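Aromatic-L-amino-acid decarboxylase (PDB 6EEW) is a pyridoxal phosphate-dependent plant enzyme that decarboxylates L-tryptophan to tryptamine and 5-hydroxy-L-tryptophan to serotonin. Local coordinates at residues G123-W126 with V127-P130; I163-T166 with T167-I171. All coordinates share one frame; numbering follows the deposited sequence.

Contact 1 of 2, residues G123-W126 with V127-P130; sequences GFTW and VSSP. With TRP (tryptophan), chain G.
Phe124 and Ser128 meet beside a type I beta turn that runs from Trp126 to Ser129, in the loop that leads into helix 130-146. Ser128 CB lies over one face of the phenyl ring, 3.6 Å from Phe124 CE1, a CH-pi contact. Across the ring from this serine is the bound tryptophan, whose CB comes within 3.4 Å of Phe124 CE2 at an oblique approach. Phe124 belongs to the pocket of this ligand, and its ring also meets Phe100 of the second subunit edge-to-face, consistent with an active site shared across the dimer, as in other group II decarboxylases.

At the far end of the turn a second aromatic contact forms. Pro130 CG stands over the six-membered ring of Trp126, 3.9 Å from its centroid and 17° off the normal, while Pro130 CB reaches Trp126 CE2 at 3.4 Å. With CG anti to the backbone nitrogen (chi1 175°), the indole swings back over the proline at the start of the helix, where NE1 donates to Glu134. With an alanine in its place, the Glu134 carboxylate would probably lose its indole donor and the proline ring its cover.

What positions these groups is the polar frame of the turn. Ser129 N donates to Trp126 O at 3.0 Å and closes the turn. Ser128 OG, 3.7 Å above the plane of the Phe124 ring near its rim, bonds to Val122 O. The Ser128 backbone is held separately by Thr125: its N-H points to Thr125 OG1 at 2.9 Å with an angle of 148°. This hydroxyl oxygen is also packed tightly from the side, with Val127 CG1 only 3.1 Å from Thr125 OG1.

Contact 2 of 2, residues I163-T166 with T167-I171; sequences IQNT and TSESI
The N-terminus of helix 167-186, entered two residues after strand 160-164, outermost in the sheet of this chain, carries a Thr166 N-cap in the cofactor site of this pyridoxal phosphate enzyme. Thr166 OG1 accepts from Glu169 N at 2.9 Å, and the 164° angle at the hydrogen makes this a nearly straight capping bond. Glu169 answers with its side chain: CG sits between its own backbone N and carbonyl carbon, and the extended chain then runs back across Thr166 at about a right angle. Its carboxylate grips the residue before the cap, Asn165 N donating to the anti lone pair of Glu169 OE2 at 2.7 Å, so the return bond lands one residue earlier than in a classical capping box.

Beyond the cap, Thr167 N and Ser168 OG bond to phosphate oxygens of the pyridoxal-lysine at position 319. The helix dipole would probably favour that anion, and the geometry is consistent with the cap fixing the first turn, from which both donors come. Gln164 flanks Glu169 with its amide plane turned 80° from the carboxylate, and its NE2 makes a weak bond to Trp365 O. Thr166 O accepts twice: weakly from Ser170 N, and from the hydroxyl Ser170 OG at 3.0 Å, nearly in line with the C=O bond (164°).

Contacts 1 and 2 follow in series along the chain and do not touch: their centres are 20 Å apart and their nearest atoms about 9 Å. Helix 130-146 bridges the gap, since it starts at Pro130 of contact 1 and its Glu136 accepts from Ile163 N of contact 2. Both reach the second subunit, but they face two different bound tryptophans. Contact 1 supplies an aromatic wall to one at the subunit boundary; contact 2 gives two donors, Thr167 N and Ser168 OG, to the cofactor phosphate of its own chain, with the Thr166 side chain about 6 Å from that of substrate-binding His318 and the Thr167 side chain about 7 Å from the other tryptophan.

Contact 1 of 2, residues G123-W126 with V127-P130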
loop_
_atom_site.group_PDB
_atom_site.type_symbol
_atom_site.label_atom_id
_atom_site.label_comp_id
_atom_site.label_asym_id
_atom_site.label_seq_id
_atom_site.Cartn_x
_atom_site.Cartn_y
_atom_site.Cartn_z
ATOM N N GLY A 123 -0.393 12.449 2.069
ATOM C CA GLY A 123 0.196 13.310 1.066
ATOM C C GLY A 123 -0.411 13.163 -0.307
ATOM O O GLY A 123 0.324 12.985 -1.283
ATOM N N PHE A 124 -1.742 13.250 -0.413
ATOM C CA PHE A 124 -2.362 13.069 -1.720
ATOM C C PHE A 124 -2.111 14.251 -2.646
ATOM O O PHE A 124 -2.168 14.078 -3.867
ATOM C CB PHE A 124 -3.872 12.798 -1.599
ATOM C CG PHE A 124 -4.580 13.617 -0.544
ATOM C CD1 PHE A 124 -4.962 14.922 -0.794
ATOM C CD2 PHE A 124 -4.877 13.067 0.691
ATOM C CE1 PHE A 124 -5.628 15.664 0.165
ATOM C CE2 PHE A 124 -5.522 13.811 1.665
ATOM C CZ PHE A 124 -5.910 15.106 1.398
ATOM N N THR A 125 -1.807 15.431 -2.105
ATOM C CA THR A 125 -1.515 16.597 -2.930
ATOM C C THR A 125 -0.293 17.303 -2.365
ATOM O O THR A 125 0.155 17.021 -1.253
ATOM C CB THR A 125 -2.710 17.566 -2.978
ATOM O OG1 THR A 125 -3.004 18.052 -1.652
ATOM C CG2 THR A 125 -3.926 16.843 -3.526
ATOM N N TRP A 126 0.299 18.194 -3.163
ATOM C CA TRP A 126 1.381 19.012 -2.619
ATOM C C TRP A 126 0.888 19.846 -1.436
ATOM O O TRP A 126 1.545 19.920 -0.389
ATOM C CB TRP A 126 1.962 19.909 -3.709
ATOM C CG TRP A 126 2.982 20.859 -3.184
ATOM C CD1 TRP A 126 4.338 20.653 -3.089
ATOM C CD2 TRP A 126 2.734 22.155 -2.642
ATOM N NE1 TRP A 126 4.941 21.752 -2.526
ATOM C CE2 TRP A 126 3.981 22.685 -2.233
ATOM C CE3 TRP A 126 1.577 22.917 -2.442
ATOM C CZ2 TRP A 126 4.106 23.949 -1.661
ATOM C CZ3 TRP A 126 1.707 24.176 -1.865
ATOM C CH2 TRP A 126 2.961 24.680 -1.493
ATOM N N VAL A 127 -0.285 20.458 -1.571
ATOM C CA VAL A 127 -0.813 21.300 -0.496
ATOM C C VAL A 127 -1.078 20.466 0.754
ATOM O O VAL A 127 -0.866 20.926 1.880
ATOM C CB VAL A 127 -2.067 22.033 -0.988
ATOM C CG1 VAL A 127 -2.852 21.100 -1.845
ATOM C CG2 VAL A 127 -2.907 22.557 0.203
ATOM N N SER A 128 -1.544 19.222 0.587
ATOM C CA SER A 128 -1.806 18.446 1.794
ATOM C C SER A 128 -0.543 18.034 2.534
ATOM O O SER A 128 -0.712 17.264 3.488
ATOM C CB SER A 128 -2.639 17.208 1.478
ATOM O OG SER A 128 -1.865 16.252 0.809
ATOM N N SER A 129 0.660 18.471 2.116
ATOM C CA SER A 129 1.881 18.398 2.925
ATOM C C SER A 129 3.091 18.598 2.014
ATOM O O SER A 129 3.634 17.635 1.458
ATOM C CB SER A 129 1.953 17.071 3.682
ATOM O OG SER A 129 2.652 17.235 4.904
ATOM N N PRO A 130 3.551 19.834 1.844
ATOM C CA PRO A 130 4.563 20.081 0.804
ATOM C C PRO A 130 5.837 19.280 0.992
ATOM O O PRO A 130 6.331 18.671 0.031
ATOM C CB PRO A 130 4.803 21.591 0.918
ATOM C CG PRO A 130 3.517 22.120 1.549
ATOM C CD PRO A 130 3.084 21.067 2.496
HETATM N N TRP G . -10.710 12.025 2.452
HETATM C CA TRP G . -9.737 12.963 1.927
HETATM C C TRP G . -10.412 13.877 0.902
HETATM O O TRP G . -11.515 14.362 1.166
HETATM C CB TRP G . -8.550 12.218 1.295
HETATM C CG TRP G . -8.116 10.965 2.038
HETATM C CD1 TRP G . -7.914 9.726 1.491
HETATM C CD2 TRP G . -7.855 10.826 3.444
HETATM N NE1 TRP G . -7.533 8.833 2.465
HETATM C CE2 TRP G . -7.486 9.484 3.670
HETATM C CE3 TRP G . -7.901 11.701 4.525
HETATM C CZ2 TRP G . -7.171 8.996 4.934
HETATM C CZ3 TRP G . -7.566 11.218 5.790
HETATM C CH2 TRP G . -7.210 9.876 5.981
HETATM O OXT TRP G . -9.888 14.150 -0.193
HETATM O O HOH W 1 2.622 15.694 0.232
#

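Contact 2 of 2, residues I163-T166 with T167-I171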
loop_
_atom_site.group_PDB
_atom_site.type_symbol
_atom_site.label_atom_id
_atom_site.label_comp_id
_atom_site.label_asym_id
_atom_site.label_seq_id
_atom_site.Cartn_x
_atom_site.Cartn_y
_atom_site.Cartn_z
ATOM N N ILE A 163 7.209 6.604 -5.384
ATOM C CA ILE A 163 7.359 5.487 -4.458
ATOM C C ILE A 163 5.995 4.840 -4.263
ATOM O O ILE A 163 5.092 5.437 -3.674
ATOM C CB ILE A 163 7.946 5.944 -3.120
ATOM C CG1 ILE A 163 9.283 6.634 -3.347
ATOM C CG2 ILE A 163 8.042 4.762 -2.149
ATOM C CD1 ILE A 163 9.907 7.219 -2.043
ATOM N N GLN A 164 5.845 3.631 -4.789
ATOM C CA GLN A 164 4.697 2.771 -4.577
ATOM C C GLN A 164 4.983 1.801 -3.431
ATOM O O GLN A 164 6.069 1.784 -2.837
ATOM C CB GLN A 164 4.370 2.022 -5.870
ATOM C CG GLN A 164 4.187 2.928 -7.073
ATOM C CD GLN A 164 2.749 3.328 -7.285
ATOM O OE1 GLN A 164 1.860 2.857 -6.581
ATOM N NE2 GLN A 164 2.507 4.204 -8.252
ATOM N N ASN A 165 3.982 0.986 -3.110
ATOM C CA ASN A 165 4.132 -0.022 -2.066
ATOM C C ASN A 165 4.778 -1.294 -2.595
ATOM O O ASN A 165 5.614 -1.896 -1.915
ATOM C CB ASN A 165 2.760 -0.370 -1.481
ATOM C CG ASN A 165 2.195 0.732 -0.604
ATOM O OD1 ASN A 165 2.885 1.275 0.248
ATOM N ND2 ASN A 165 0.944 1.085 -0.838
ATOM N N THR A 166 4.392 -1.733 -3.791
ATOM C CA THR A 166 4.701 -3.081 -4.231
ATOM C C THR A 166 5.165 -3.045 -5.676
ATOM O O THR A 166 5.041 -2.035 -6.376
ATOM C CB THR A 166 3.495 -4.027 -4.125
ATOM O OG1 THR A 166 2.496 -3.642 -5.079
ATOM C CG2 THR A 166 2.884 -3.983 -2.735
ATOM N N THR A 167 5.729 -4.166 -6.116
ATOM C CA THR A 167 5.984 -4.316 -7.540
ATOM C C THR A 167 4.686 -4.552 -8.292
ATOM O O THR A 167 4.496 -4.034 -9.398
ATOM C CB THR A 167 6.971 -5.456 -7.776
ATOM O OG1 THR A 167 8.204 -5.115 -7.140
ATOM C CG2 THR A 167 7.228 -5.647 -9.268
ATOM N N SER A 168 3.780 -5.337 -7.710
ATOM C CA SER A 168 2.544 -5.661 -8.407
ATOM C C SER A 168 1.790 -4.399 -8.803
ATOM O O SER A 168 1.330 -4.283 -9.944
ATOM C CB SER A 168 1.678 -6.591 -7.559
ATOM O OG SER A 168 2.188 -7.919 -7.618
ATOM N N GLU A 169 1.699 -3.414 -7.904
ATOM C CA GLU A 169 0.940 -2.221 -8.264
ATOM C C GLU A 169 1.731 -1.282 -9.171
ATOM O O GLU A 169 1.136 -0.568 -9.981
ATOM C CB GLU A 169 0.431 -1.497 -7.003
ATOM C CG GLU A 169 1.471 -1.055 -5.978
ATOM C CD GLU A 169 0.838 -0.262 -4.805
ATOM O OE1 GLU A 169 -0.396 -0.346 -4.623
ATOM O OE2 GLU A 169 1.570 0.453 -4.079
ATOM N N SER A 170 3.058 -1.289 -9.103
ATOM C CA SER A 170 3.833 -0.518 -10.076
ATOM C C SER A 170 3.640 -1.067 -11.480
ATOM O O SER A 170 3.389 -0.312 -12.434
ATOM C CB SER A 170 5.294 -0.511 -9.681
ATOM O OG SER A 170 5.410 0.101 -8.421
ATOM N N ILE A 171 3.768 -2.382 -11.633
ATOM C CA ILE A 171 3.543 -2.998 -12.934
ATOM C C ILE A 171 2.108 -2.772 -13.385
ATOM O O ILE A 171 1.854 -2.498 -14.565
ATOM C CB ILE A 171 3.896 -4.493 -12.901
ATOM C CG1 ILE A 171 5.414 -4.652 -12.733
ATOM C CG2 ILE A 171 3.518 -5.145 -14.207
ATOM C CD1 ILE A 171 5.891 -6.101 -12.751
#